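Local coordinates for protein N-terminal domain of PorA (28-171) (Porphyromonas gingivalis ATCC 33277, PDB 6KJK) that is a cargo protein of the type IX secretion system that affects PorXY-SigP signalling, this piece being its N-terminal domain, at residues Gln4-Val9 with Gly38-Ser44; Glu58-Asp62 with Tyr96-Val100; Thr106-Ser112 with Thr126-Lys132. All blocks are in the same frame, centred on the assembly; numbering follows the deposited sequence.

Interaction 1 (Gln4-Val9 with Gly38-Ser44); sequences QVVIKV and GMVINQS
Ile41 and Lys8 meet on one face of an antiparallel ladder, where the extended lysine chain passes at a slant across the isoleucine tip and leads away. From CB, which lies 4.0 Å from Val6 CG2, the Ile41 side chain follows CG1, set beside the backbone N (chi1 -63°), and ends at CD1 against the lysine. There Ile41 CD1 touches Lys8 CD at 3.7 Å and packs as closely on Lys8 CB. Val6 completes the row: its CG2 approaches Gln43 NE2 at 3.7 Å, the glutamine crossing it at about a right angle, and Ile13 of strand 12-13 touches both residues.

Beneath this row the backbones of Val6 and Ile41 form a hydrogen-bonded pair, as do Lys8 and Met39. Beyond the ladder's end Gln43 N donates to Gln4 O, at 2.7 Å. On the other face Val5 CG1 meets Val40 CG1 at 3.8 Å, while Ile7 reaches to Ala125 of strand 125-133. Asn42 OD1 accepts from Ser44 N, the donor well above the amide plane, in an Asx turn ending strand 31-42, while ND2 donates to Thr46 O and Val85 O. Such alternation, with one face turned inward on a second sheet, is the pattern of a beta sandwich.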
ATOM      1  N   GLN A   4      -0.016 -18.655   1.068  1.00 22.58           N
ATOM      2  CA  GLN A   4      -1.365 -18.656   1.637  1.00 22.54           C
ATOM      3  C   GLN A   4      -1.899 -17.255   1.911  1.00 16.82           C
ATOM      4  O   GLN A   4      -3.093 -17.069   2.043  1.00 18.61           O
ATOM      5  CB  GLN A   4      -1.426 -19.488   2.924  1.00 29.77           C
ATOM      6  CG  GLN A   4      -0.887 -20.916   2.793  1.00 37.23           C
ATOM      7  CD  GLN A   4      -1.939 -21.922   2.361  1.00 36.89           C
ATOM      8  OE1 GLN A   4      -3.109 -21.817   2.728  1.00 34.87           O
ATOM      9  NE2 GLN A   4      -1.524 -22.905   1.571  1.00 45.53           N
ATOM     10  N   VAL A   5      -1.025 -16.253   1.976  1.00 15.94           N
ATOM     11  CA  VAL A   5      -1.444 -14.861   2.133  1.00 13.48           C
ATOM     12  C   VAL A   5      -1.267 -14.181   0.791  1.00 12.23           C
ATOM     13  O   VAL A   5      -0.185 -14.267   0.190  1.00 15.54           O
ATOM     14  CB  VAL A   5      -0.622 -14.141   3.211  1.00 15.32           C
ATOM     15  CG1 VAL A   5      -1.014 -12.680   3.263  1.00 16.65           C
ATOM     16  CG2 VAL A   5      -0.847 -14.819   4.542  1.00 20.15           C
ATOM     17  N   VAL A   6      -2.317 -13.528   0.305  1.00 12.15           N
ATOM     18  CA  VAL A   6      -2.296 -12.847  -0.980  1.00 11.39           C
ATOM     19  C   VAL A   6      -2.826 -11.431  -0.819  1.00 11.71           C
ATOM     20  O   VAL A   6      -3.515 -11.099   0.155  1.00 11.41           O
ATOM     21  CB  VAL A   6      -3.072 -13.588  -2.101  1.00 12.96           C
ATOM     22  CG1 VAL A   6      -2.516 -14.996  -2.268  1.00 14.04           C
ATOM     23  CG2 VAL A   6      -4.567 -13.664  -1.790  1.00 12.28           C
ATOM     24  N   ILE A   7      -2.514 -10.604  -1.803  1.00  9.96           N
ATOM     25  CA  ILE A   7      -3.071  -9.268  -1.929  1.00 10.50           C
ATOM     26  C   ILE A   7      -3.991  -9.271  -3.137  1.00 11.41           C
ATOM     27  O   ILE A   7      -3.635  -9.808  -4.196  1.00 12.05           O
ATOM     28  CB  ILE A   7      -1.948  -8.228  -2.051  1.00 11.42           C
ATOM     29  CG1 ILE A   7      -1.142  -8.228  -0.734  1.00 12.89           C
ATOM     30  CG2 ILE A   7      -2.508  -6.841  -2.327  1.00 12.87           C
ATOM     31  CD1 ILE A   7       0.240  -7.584  -0.834  1.00 15.92           C
ATOM     32  N   LYS A   8      -5.191  -8.742  -2.962  1.00 11.23           N
ATOM     33  CA  LYS A   8      -6.194  -8.650  -4.000  1.00 11.28           C
ATOM     34  C   LYS A   8      -6.435  -7.179  -4.319  1.00 11.00           C
ATOM     35  O   LYS A   8      -6.519  -6.338  -3.409  1.00 12.14           O
ATOM     36  CB  LYS A   8      -7.495  -9.287  -3.488  1.00 14.12           C
ATOM     37  CG  LYS A   8      -8.636  -9.391  -4.469  1.00 16.08           C
ATOM     38  CD  LYS A   8      -9.787 -10.171  -3.859  1.00 20.58           C
ATOM     39  CE  LYS A   8     -10.922 -10.373  -4.829  1.00 23.59           C
ATOM     40  NZ  LYS A   8     -11.913 -11.320  -4.230  1.00 29.81           N
ATOM     41  N   VAL A   9      -6.565  -6.860  -5.601  1.00 10.64           N
ATOM     42  CA  VAL A   9      -6.925  -5.522  -6.055  1.00 11.83           C
ATOM     43  C   VAL A   9      -8.085  -5.657  -7.023  1.00 15.32           C
ATOM     44  O   VAL A   9      -8.034  -6.465  -7.961  1.00 14.14           O
ATOM     45  CB  VAL A   9      -5.747  -4.805  -6.724  1.00 11.86           C
ATOM     46  CG1 VAL A   9      -6.190  -3.457  -7.301  1.00 16.38           C
ATOM     47  CG2 VAL A   9      -4.674  -4.580  -5.704  1.00 12.56           C
ATOM     48  N   GLY A  38      -6.756  -2.187  -1.766  1.00  9.84           N
ATOM     49  CA  GLY A  38      -6.759  -3.611  -1.985  1.00 11.62           C
ATOM     50  C   GLY A  38      -7.182  -4.315  -0.721  1.00 10.59           C
ATOM     51  O   GLY A  38      -7.750  -3.707   0.198  1.00 10.21           O
ATOM     52  N   MET A  39      -6.944  -5.615  -0.687  1.00 11.27           N
ATOM     53  CA  MET A  39      -7.302  -6.471   0.436  0.56 10.70           C
ATOM     54  C   MET A  39      -6.152  -7.433   0.681  1.00 12.85           C
ATOM     55  O   MET A  39      -5.560  -7.947  -0.285  1.00 15.21           O
ATOM     56  CB  MET A  39      -8.537  -7.338   0.108  0.56 14.75           C
ATOM     57  CG  MET A  39      -9.810  -6.557  -0.175  0.56 16.37           C
ATOM     58  SD  MET A  39     -10.570  -5.843   1.298  0.56 15.02           S
ATOM     59  CE  MET A  39     -10.380  -7.181   2.398  0.56 16.90           C
ATOM     60  N   VAL A  40      -5.838  -7.706   1.939  1.00 10.96           N
ATOM     61  CA  VAL A  40      -4.911  -8.779   2.299  1.00 10.89           C
ATOM     62  C   VAL A  40      -5.753  -9.959   2.764  1.00 10.41           C
ATOM     63  O   VAL A  40      -6.564  -9.829   3.692  1.00 12.23           O
ATOM     64  CB  VAL A  40      -3.941  -8.324   3.394  1.00 10.52           C
ATOM     65  CG1 VAL A  40      -3.025  -9.482   3.747  1.00 14.09           C
ATOM     66  CG2 VAL A  40      -3.129  -7.139   2.896  1.00 12.35           C
ATOM     67  N   ILE A  41      -5.551 -11.120   2.134  1.00 11.41           N
ATOM     68  CA  ILE A  41      -6.390 -12.294   2.367  1.00 12.03           C
ATOM     69  C   ILE A  41      -5.522 -13.434   2.848  1.00 12.38           C
ATOM     70  O   ILE A  41      -4.488 -13.716   2.245  1.00 13.21           O
ATOM     71  CB  ILE A  41      -7.137 -12.684   1.080  1.00 13.08           C
ATOM     72  CG1 ILE A  41      -8.067 -11.541   0.676  1.00 17.77           C
ATOM     73  CG2 ILE A  41      -7.941 -14.004   1.243  1.00 15.72           C
ATOM     74  CD1 ILE A  41      -8.522 -11.586  -0.740  1.00 23.10           C
ATOM     75  N   ASN A  42      -5.937 -14.103   3.910  1.00 13.26           N
ATOM     76  CA  ASN A  42      -5.283 -15.322   4.350  1.00 12.71           C
ATOM     77  C   ASN A  42      -6.152 -16.484   3.884  1.00 16.36           C
ATOM     78  O   ASN A  42      -7.291 -16.621   4.341  1.00 15.01           O
ATOM     79  CB  ASN A  42      -5.177 -15.319   5.874  1.00 16.32           C
ATOM     80  CG  ASN A  42      -4.804 -16.674   6.438  1.00 17.46           C
ATOM     81  OD1 ASN A  42      -4.175 -17.489   5.756  1.00 17.81           O
ATOM     82  ND2 ASN A  42      -5.184 -16.920   7.700  1.00 18.51           N
ATOM     83  N   GLN A  43      -5.618 -17.320   2.995  1.00 13.97           N
ATOM     84  CA  GLN A  43      -6.387 -18.404   2.392  1.00 15.68           C
ATOM     85  C   GLN A  43      -6.391 -19.678   3.231  1.00 19.23           C
ATOM     86  O   GLN A  43      -7.088 -20.634   2.874  1.00 22.06           O
ATOM     87  CB  GLN A  43      -5.852 -18.704   0.992  1.00 17.55           C
ATOM     88  CG  GLN A  43      -5.999 -17.524   0.069  1.00 16.52           C
ATOM     89  CD  GLN A  43      -5.281 -17.736  -1.254  1.00 15.31           C
ATOM     90  OE1 GLN A  43      -4.319 -18.499  -1.340  1.00 19.66           O
ATOM     91  NE2 GLN A  43      -5.766 -17.092  -2.272  1.00 15.23           N
ATOM     92  N   SER A  44      -5.648 -19.723   4.324  1.00 19.05           N
ATOM     93  CA  SER A  44      -5.646 -20.873   5.221  1.00 23.01           C
ATOM     94  C   SER A  44      -6.870 -20.872   6.130  1.00 19.46           C
ATOM     95  O   SER A  44      -7.466 -19.835   6.435  1.00 26.02           O
ATOM     96  CB  SER A  44      -4.375 -20.856   6.070  1.00 26.72           C
ATOM     97  OG  SER A  44      -4.401 -21.892   7.040  1.00 33.09           O
TER

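Interaction 2 (Glu58-Asp62 with Tyr96-Val100); sequences EMIGD and YTFPV
Tyr96 reaches from strand 90-99 to the loop between strands 48-58 and 64-69, where its hydroxyl accepts a hydrogen bond from the backbone of Ile60. The contact lies at one end of a beta sandwich and joins the two sheets: strand 48-58 belongs to one and strand 90-99 to the other.

The tight part surrounds the tyrosine ring. With CG anti to the backbone N (chi1 176°), the ring extends far enough for OH to lie 3.0 Å from Ile60 N, which comes in at the ring edge with a fairly straight N-H...O angle of 160°. The same oxygen is hydrogen-bonded to His105 NE2, so two groups hold the phenol end. Met59 slides past the ring in the opposite sense and approaches it obliquely: CG is 3.6 Å from Tyr96 CE1, and SD lies 4.8 Å from the ring centroid in a Met-aromatic contact. One face of the tyrosine ring is taken by Phe98 CD2, offset toward the rim, while Phe109 meets the ring edge-to-face. Ile60 CG2 rests against both the tyrosine hydroxyl and Phe98, lying 3.7 Å from Phe98 CB. The phenylalanine ring itself turns away from the loop to meet His105 and Tyr133, each edge-to-face.

Toward solvent the packing thins. Asp62 and Pro99 are both exposed, and their side chains approach only to 4.2 Å, between Asp62 CB and Pro99 CG. Polar backbone and hydroxyl groups are joined here through water rather than directly. One water donates to Asp62 O at 3.2 Å and is also hydrogen-bonded to Thr97 OG1, 3.1 Å away.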
ATOM      1  N   GLU A  58       9.349   6.300  -2.279  1.00 10.52           N
ATOM      2  CA  GLU A  58       9.956   7.290  -3.172  1.00 11.40           C
ATOM      3  C   GLU A  58       8.894   8.322  -3.483  1.00 12.28           C
ATOM      4  O   GLU A  58       7.825   7.969  -4.019  1.00 12.18           O
ATOM      5  CB  GLU A  58      10.407   6.603  -4.460  1.00 14.16           C
ATOM      6  CG  GLU A  58      11.196   5.305  -4.194  1.00 24.22           C
ATOM      7  CD  GLU A  58      11.996   4.778  -5.382  1.00 40.68           C
ATOM      8  OE1 GLU A  58      13.244   4.837  -5.336  1.00 50.00           O
ATOM      9  OE2 GLU A  58      11.381   4.274  -6.347  1.00 43.56           O
ATOM     10  N   MET A  59       9.144   9.566  -3.133  1.00 10.77           N
ATOM     11  CA  MET A  59       8.145  10.616  -3.236  1.00 12.53           C
ATOM     12  C   MET A  59       8.793  11.883  -3.762  1.00 11.11           C
ATOM     13  O   MET A  59       9.992  12.127  -3.572  1.00 13.26           O
ATOM     14  CB  MET A  59       7.510  10.924  -1.868  1.00 11.34           C
ATOM     15  CG  MET A  59       6.809   9.720  -1.202  1.00 13.03           C
ATOM     16  SD  MET A  59       5.794  10.149   0.223  1.00 12.48           S
ATOM     17  CE  MET A  59       7.055  10.473   1.447  1.00 13.63           C
ATOM     18  N   ILE A  60       7.981  12.722  -4.364  1.00 11.86           N
ATOM     19  CA  ILE A  60       8.398  14.107  -4.581  1.00 14.15           C
ATOM     20  C   ILE A  60       8.562  14.803  -3.225  1.00 15.64           C
ATOM     21  O   ILE A  60       8.091  14.355  -2.182  1.00 16.61           O
ATOM     22  CB  ILE A  60       7.357  14.786  -5.497  1.00 16.51           C
ATOM     23  CG1 ILE A  60       7.964  16.016  -6.174  1.00 17.51           C
ATOM     24  CG2 ILE A  60       6.099  15.161  -4.732  1.00 16.17           C
ATOM     25  CD1 ILE A  60       7.169  16.474  -7.326  1.00 24.95           C
ATOM     26  N   GLY A  61       9.327  15.900  -3.227  1.00 14.90           N
ATOM     27  CA  GLY A  61       9.886  16.422  -1.974  1.00 20.99           C
ATOM     28  C   GLY A  61       8.902  16.607  -0.825  1.00 19.91           C
ATOM     29  O   GLY A  61       9.139  16.156   0.303  1.00 23.73           O
ATOM     30  N   ASP A  62       7.811  17.320  -1.070  1.00 17.11           N
ATOM     31  CA  ASP A  62       6.790  17.544  -0.049  1.00 18.67           C
ATOM     32  C   ASP A  62       5.626  16.550  -0.133  1.00 17.61           C
ATOM     33  O   ASP A  62       4.526  16.855   0.340  1.00 20.26           O
ATOM     34  CB  ASP A  62       6.272  18.983  -0.098  1.00 24.74           C
ATOM     35  CG  ASP A  62       6.147  19.595   1.284  1.00 36.39           C
ATOM     36  OD1 ASP A  62       6.860  20.585   1.564  1.00 40.90           O
ATOM     37  OD2 ASP A  62       5.346  19.082   2.101  1.00 34.74           O
ATOM     38  N   TYR A  96      -1.368   8.808  -1.225  1.00 11.23           N
ATOM     39  CA  TYR A  96      -0.170   9.585  -1.509  1.00 10.81           C
ATOM     40  C   TYR A  96      -0.648  10.980  -1.852  1.00 11.71           C
ATOM     41  O   TYR A  96      -1.474  11.146  -2.761  1.00 12.80           O
ATOM     42  CB  TYR A  96       0.555   8.942  -2.685  1.00 11.27           C
ATOM     43  CG  TYR A  96       1.783   9.685  -3.182  1.00 10.32           C
ATOM     44  CD1 TYR A  96       2.698  10.288  -2.314  1.00 12.04           C
ATOM     45  CD2 TYR A  96       2.010   9.775  -4.527  1.00 10.76           C
ATOM     46  CE1 TYR A  96       3.795  10.960  -2.804  1.00 11.42           C
ATOM     47  CE2 TYR A  96       3.121  10.450  -5.038  1.00 11.78           C
ATOM     48  CZ  TYR A  96       4.020  11.034  -4.153  1.00 11.34           C
ATOM     49  OH  TYR A  96       5.157  11.714  -4.591  1.00 13.00           O
ATOM     50  N   THR A  97      -0.152  11.987  -1.132  1.00 12.18           N
ATOM     51  CA  THR A  97      -0.605  13.358  -1.307  1.00 13.75           C
ATOM     52  C   THR A  97       0.610  14.231  -1.573  1.00 15.96           C
ATOM     53  O   THR A  97       1.691  13.982  -1.038  1.00 14.18           O
ATOM     54  CB  THR A  97      -1.324  13.846  -0.073  1.00 17.04           C
ATOM     55  OG1 THR A  97      -0.493  13.654   1.060  1.00 22.87           O
ATOM     56  CG2 THR A  97      -2.578  13.054   0.146  1.00 16.98           C
ATOM     57  N   PHE A  98       0.449  15.234  -2.425  1.00 16.05           N
ATOM     58  CA  PHE A  98       1.602  16.003  -2.883  1.00 15.95           C
ATOM     59  C   PHE A  98       1.094  17.241  -3.603  1.00 17.62           C
ATOM     60  O   PHE A  98      -0.091  17.330  -3.924  1.00 18.48           O
ATOM     61  CB  PHE A  98       2.505  15.174  -3.819  1.00 14.93           C
ATOM     62  CG  PHE A  98       1.744  14.528  -4.957  1.00 14.72           C
ATOM     63  CD1 PHE A  98       1.563  15.194  -6.167  1.00 16.81           C
ATOM     64  CD2 PHE A  98       1.193  13.273  -4.806  1.00 15.42           C
ATOM     65  CE1 PHE A  98       0.829  14.615  -7.188  1.00 16.88           C
ATOM     66  CE2 PHE A  98       0.462  12.678  -5.818  1.00 15.41           C
ATOM     67  CZ  PHE A  98       0.273  13.344  -7.010  1.00 17.71           C
ATOM     68  N   PRO A  99       1.970  18.218  -3.842  1.00 21.28           N
ATOM     69  CA  PRO A  99       1.515  19.474  -4.457  1.00 22.09           C
ATOM     70  C   PRO A  99       1.070  19.293  -5.901  1.00 17.76           C
ATOM     71  O   PRO A  99       1.653  18.522  -6.665  1.00 19.81           O
ATOM     72  CB  PRO A  99       2.755  20.376  -4.371  1.00 23.42           C
ATOM     73  CG  PRO A  99       3.561  19.815  -3.253  1.00 22.08           C
ATOM     74  CD  PRO A  99       3.355  18.319  -3.356  1.00 18.34           C
ATOM     75  N   VAL A 100       0.032  20.049  -6.271  1.00 25.59           N
ATOM     76  CA  VAL A 100      -0.307  20.202  -7.678  1.00 27.23           C
ATOM     77  C   VAL A 100       0.916  20.713  -8.428  1.00 28.20           C
ATOM     78  O   VAL A 100       1.645  21.595  -7.949  1.00 27.29           O
ATOM     79  CB  VAL A 100      -1.488  21.173  -7.831  1.00 27.31           C
ATOM     80  CG1 VAL A 100      -1.718  21.517  -9.297  1.00 28.61           C
ATOM     81  CG2 VAL A 100      -2.729  20.600  -7.208  1.00 29.33           C
TER
HETATM   82  O   HOH W   1       1.550  16.015   1.188  1.00 28.99           O

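Interaction 3 (Thr106-Ser112 with Thr126-Lys132); sequences TGAFTFS and TVNINFK
Phe109 and Phe131 meet rim to rim, with centroids 5.7 Å apart and planes at 79°, on the inward face of a beta hairpin formed by strands 105-115 and 125-133. Neither ring lies over the other: Phe109 CD1 comes in at the edge of the Phe131 ring, in its plane, and is 3.5 Å from Phe131 CE2. One face of Phe131 carries Ile129 CG2 from its own strand, 3.6 Å above the plane and offset toward the rim. Ile129 O lies at the edge of the Phe109 ring. Leu94 of the opposing sheet touches Phe109, Ile129 and Phe131, while Tyr96 packs against the Phe131 ring with the two planes inclined, so this face forms part of the interior of the beta sandwich. Farther along, Phe111 CB touches Val127 CG1, and the Phe111 ring leads on to Leu92.

Six backbone hydrogen bonds zip the strands together at three hydrogen-bonded pairs: Gly107 with Phe131, Phe109 with Ile129, and Phe111 with Val127. The bond from Ile129 N to Phe109 O is almost straight, at 177°.

The other face is mostly polar, with threonine, asparagine, serine and lysine around the small Ala108. Thr110 and Asn128 lie side by side, pointing the same way. The threonine places OG1 beside its own backbone N (chi1 -60°), where the hydroxyl donates to Asn128 OD1 at 2.7 Å in the plane of the amide carbonyl. CG2, the other branch, touches Thr126 CG2 at 3.5 Å while still lying near Asn128 OD1. Asn130 ND2 makes a weak bond to Asp21, whose other carboxylate oxygen forms a salt bridge with Lys132. At the far end of the row, Ser112 OG and Thr126 OG1 share a hydrogen bond of 2.7 Å.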
ATOM      1  N   THR A 106       6.493  10.070 -10.690  1.00 15.87           N
ATOM      2  CA  THR A 106       6.034   8.796 -10.148  1.00 16.68           C
ATOM      3  C   THR A 106       6.433   8.704  -8.682  1.00 17.02           C
ATOM      4  O   THR A 106       7.620   8.817  -8.347  1.00 20.17           O
ATOM      5  CB  THR A 106       6.642   7.633 -10.933  1.00 19.74           C
ATOM      6  OG1 THR A 106       6.289   7.749 -12.324  1.00 22.90           O
ATOM      7  CG2 THR A 106       6.116   6.317 -10.396  1.00 19.15           C
ATOM      8  N   GLY A 107       5.448   8.546  -7.800  1.00 13.56           N
ATOM      9  CA  GLY A 107       5.708   8.085  -6.429  1.00 14.48           C
ATOM     10  C   GLY A 107       5.704   6.565  -6.455  1.00 12.32           C
ATOM     11  O   GLY A 107       4.923   5.958  -7.179  1.00 17.38           O
ATOM     12  N   ALA A 108       6.607   5.941  -5.738  1.00 11.66           N
ATOM     13  CA  ALA A 108       6.726   4.488  -5.779  1.00 12.46           C
ATOM     14  C   ALA A 108       6.886   3.954  -4.364  1.00 12.15           C
ATOM     15  O   ALA A 108       7.683   4.491  -3.573  1.00 12.35           O
ATOM     16  CB  ALA A 108       7.920   4.058  -6.643  1.00 15.30           C
ATOM     17  N   PHE A 109       6.128   2.904  -4.044  1.00 10.09           N
ATOM     18  CA  PHE A 109       6.135   2.319  -2.722  1.00 10.28           C
ATOM     19  C   PHE A 109       6.139   0.813  -2.857  1.00 11.19           C
ATOM     20  O   PHE A 109       5.647   0.263  -3.854  1.00 12.60           O
ATOM     21  CB  PHE A 109       4.879   2.735  -1.945  1.00 10.63           C
ATOM     22  CG  PHE A 109       4.784   4.232  -1.733  1.00  9.62           C
ATOM     23  CD1 PHE A 109       4.193   5.053  -2.678  1.00 10.82           C
ATOM     24  CD2 PHE A 109       5.319   4.816  -0.584  1.00 10.83           C
ATOM     25  CE1 PHE A 109       4.104   6.423  -2.451  1.00 11.86           C
ATOM     26  CE2 PHE A 109       5.213   6.156  -0.373  1.00 12.24           C
ATOM     27  CZ  PHE A 109       4.607   6.964  -1.287  1.00 10.34           C
ATOM     28  N   THR A 110       6.650   0.144  -1.842  1.00 10.05           N
ATOM     29  CA  THR A 110       6.475  -1.299  -1.719  1.00 10.39           C
ATOM     30  C   THR A 110       5.801  -1.555  -0.391  1.00 10.12           C
ATOM     31  O   THR A 110       6.190  -0.968   0.621  1.00 10.91           O
ATOM     32  CB  THR A 110       7.813  -2.037  -1.819  1.00 11.40           C
ATOM     33  OG1 THR A 110       8.400  -1.757  -3.100  1.00 13.34           O
ATOM     34  CG2 THR A 110       7.636  -3.547  -1.660  1.00 12.14           C
ATOM     35  N   PHE A 111       4.786  -2.405  -0.396  1.00  9.63           N
ATOM     36  CA  PHE A 111       4.103  -2.843   0.812  1.00  9.93           C
ATOM     37  C   PHE A 111       4.334  -4.338   0.936  1.00  8.72           C
ATOM     38  O   PHE A 111       4.092  -5.091  -0.033  1.00 10.49           O
ATOM     39  CB  PHE A 111       2.609  -2.552   0.718  1.00 10.77           C
ATOM     40  CG  PHE A 111       1.821  -3.163   1.844  1.00 10.61           C
ATOM     41  CD1 PHE A 111       1.676  -2.502   3.063  1.00 10.68           C
ATOM     42  CD2 PHE A 111       1.259  -4.421   1.698  1.00 10.85           C
ATOM     43  CE1 PHE A 111       0.932  -3.085   4.102  1.00 11.85           C
ATOM     44  CE2 PHE A 111       0.534  -5.019   2.730  1.00 12.66           C
ATOM     45  CZ  PHE A 111       0.368  -4.339   3.913  1.00 12.93           C
ATOM     46  N   SER A 112       4.709  -4.791   2.125  1.00  9.21           N
ATOM     47  CA  SER A 112       4.740  -6.221   2.398  1.00 10.58           C
ATOM     48  C   SER A 112       4.039  -6.542   3.697  1.00 11.04           C
ATOM     49  O   SER A 112       4.073  -5.782   4.664  1.00 11.27           O
ATOM     50  CB  SER A 112       6.175  -6.766   2.505  1.00 12.51           C
ATOM     51  OG  SER A 112       6.859  -6.619   1.272  1.00 13.82           O
ATOM     52  N   THR A 126       3.824  -9.311  -1.073  1.00 11.26           N
ATOM     53  CA  THR A 126       4.388  -8.009  -1.389  1.00 10.52           C
ATOM     54  C   THR A 126       3.707  -7.468  -2.626  1.00 10.86           C
ATOM     55  O   THR A 126       3.447  -8.215  -3.585  1.00 11.41           O
ATOM     56  CB  THR A 126       5.886  -8.179  -1.683  1.00 11.41           C
ATOM     57  OG1 THR A 126       6.526  -8.618  -0.487  1.00 14.30           O
ATOM     58  CG2 THR A 126       6.531  -6.870  -2.153  1.00 14.16           C
ATOM     59  N   VAL A 127       3.449  -6.163  -2.616  1.00 10.26           N
ATOM     60  CA  VAL A 127       2.972  -5.461  -3.792  1.00 10.30           C
ATOM     61  C   VAL A 127       3.782  -4.183  -3.931  1.00 10.24           C
ATOM     62  O   VAL A 127       4.118  -3.523  -2.933  1.00 10.75           O
ATOM     63  CB  VAL A 127       1.453  -5.176  -3.733  1.00  9.74           C
ATOM     64  CG1 VAL A 127       1.062  -4.342  -2.510  1.00 12.11           C
ATOM     65  CG2 VAL A 127       0.946  -4.568  -5.018  1.00 10.95           C
ATOM     66  N   ASN A 128       4.122  -3.870  -5.168  1.00 10.82           N
ATOM     67  CA  ASN A 128       4.785  -2.621  -5.517  1.00 11.92           C
ATOM     68  C   ASN A 128       3.751  -1.701  -6.140  1.00 11.39           C
ATOM     69  O   ASN A 128       3.004  -2.119  -7.031  1.00 14.19           O
ATOM     70  CB  ASN A 128       5.935  -2.868  -6.503  1.00 12.46           C
ATOM     71  CG  ASN A 128       6.900  -3.844  -5.979  1.00 14.84           C
ATOM     72  OD1 ASN A 128       7.655  -3.546  -5.039  1.00 15.37           O
ATOM     73  ND2 ASN A 128       6.858  -5.060  -6.509  1.00 15.91           N
ATOM     74  N   ILE A 129       3.676  -0.468  -5.661  1.00 11.21           N
ATOM     75  CA  ILE A 129       2.640   0.473  -6.043  1.00 10.94           C
ATOM     76  C   ILE A 129       3.332   1.676  -6.668  1.00 11.57           C
ATOM     77  O   ILE A 129       4.182   2.314  -6.021  1.00 13.03           O
ATOM     78  CB  ILE A 129       1.836   0.905  -4.813  1.00 11.85           C
ATOM     79  CG1 ILE A 129       1.202  -0.313  -4.174  1.00 11.73           C
ATOM     80  CG2 ILE A 129       0.775   1.951  -5.181  1.00 15.65           C
ATOM     81  CD1 ILE A 129       0.747  -0.064  -2.795  1.00 14.78           C
ATOM     82  N   ASN A 130       2.968   2.010  -7.901  1.00 12.81           N
ATOM     83  CA  ASN A 130       3.485   3.202  -8.570  1.00 13.01           C
ATOM     84  C   ASN A 130       2.347   4.182  -8.774  1.00 13.03           C
ATOM     85  O   ASN A 130       1.337   3.840  -9.410  1.00 15.27           O
ATOM     86  CB  ASN A 130       4.081   2.863  -9.936  1.00 15.88           C
ATOM     87  CG  ASN A 130       5.333   2.038  -9.841  1.00 20.27           C
ATOM     88  OD1 ASN A 130       6.139   2.203  -8.919  1.00 20.70           O
ATOM     89  ND2 ASN A 130       5.510   1.132 -10.797  1.00 24.41           N
ATOM     90  N   PHE A 131       2.466   5.357  -8.206  1.00 12.77           N
ATOM     91  CA  PHE A 131       1.525   6.439  -8.430  1.00 12.07           C
ATOM     92  C   PHE A 131       2.088   7.276  -9.564  1.00 12.72           C
ATOM     93  O   PHE A 131       3.011   8.065  -9.360  1.00 13.23           O
ATOM     94  CB  PHE A 131       1.404   7.277  -7.165  1.00 11.75           C
ATOM     95  CG  PHE A 131       0.764   6.537  -5.997  1.00 11.22           C
ATOM     96  CD1 PHE A 131      -0.618   6.353  -5.960  1.00 13.21           C
ATOM     97  CD2 PHE A 131       1.508   6.014  -4.955  1.00 12.53           C
ATOM     98  CE1 PHE A 131      -1.239   5.692  -4.902  1.00 14.23           C
ATOM     99  CE2 PHE A 131       0.886   5.370  -3.894  1.00 12.07           C
ATOM    100  CZ  PHE A 131      -0.489   5.210  -3.863  1.00 11.28           C
ATOM    101  N   LYS A 132       1.552   7.092 -10.760  1.00 12.48           N
ATOM    102  CA  LYS A 132       2.025   7.798 -11.954  1.00 14.43           C
ATOM    103  C   LYS A 132       1.137   9.020 -12.155  1.00 16.65           C
ATOM    104  O   LYS A 132       0.043   8.931 -12.734  1.00 18.07           O
ATOM    105  CB  LYS A 132       2.029   6.873 -13.162  1.00 16.27           C
ATOM    106  CG  LYS A 132       3.011   5.744 -13.027  1.00 18.97           C
ATOM    107  CD  LYS A 132       3.088   4.918 -14.289  1.00 28.07           C
ATOM    108  CE  LYS A 132       4.094   3.802 -14.136  1.00 26.52           C
ATOM    109  NZ  LYS A 132       4.082   2.891 -15.314  1.00 36.09           N
TER
HETATM  110  O   HOH W   2       6.910   0.496  -6.632  1.00 18.99           O

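Here chemistry follows position in a beta sandwich. Interactions 1 and 3 are both antiparallel strand ladders, one in each sheet, and bury similar areas, but interaction 3 is the most central and richer in buried aromatic residues; interactions 1 and 2 lie farther out, with exposed residues in each. Interactions 1 and 3 touch across the interior, where Ile7 CD1 packs on Val127 CG1. Interaction 2 is smaller and links a loop to a strand through side chains and water. It lies about 28 Å from interaction 1, centre to centre, despite sharing a sheet with it. Interactions 2 and 3 meet where Met59 CG packs on Phe109 CZ, near a probable hydrogen bond from Glu58 N to Ala108 O.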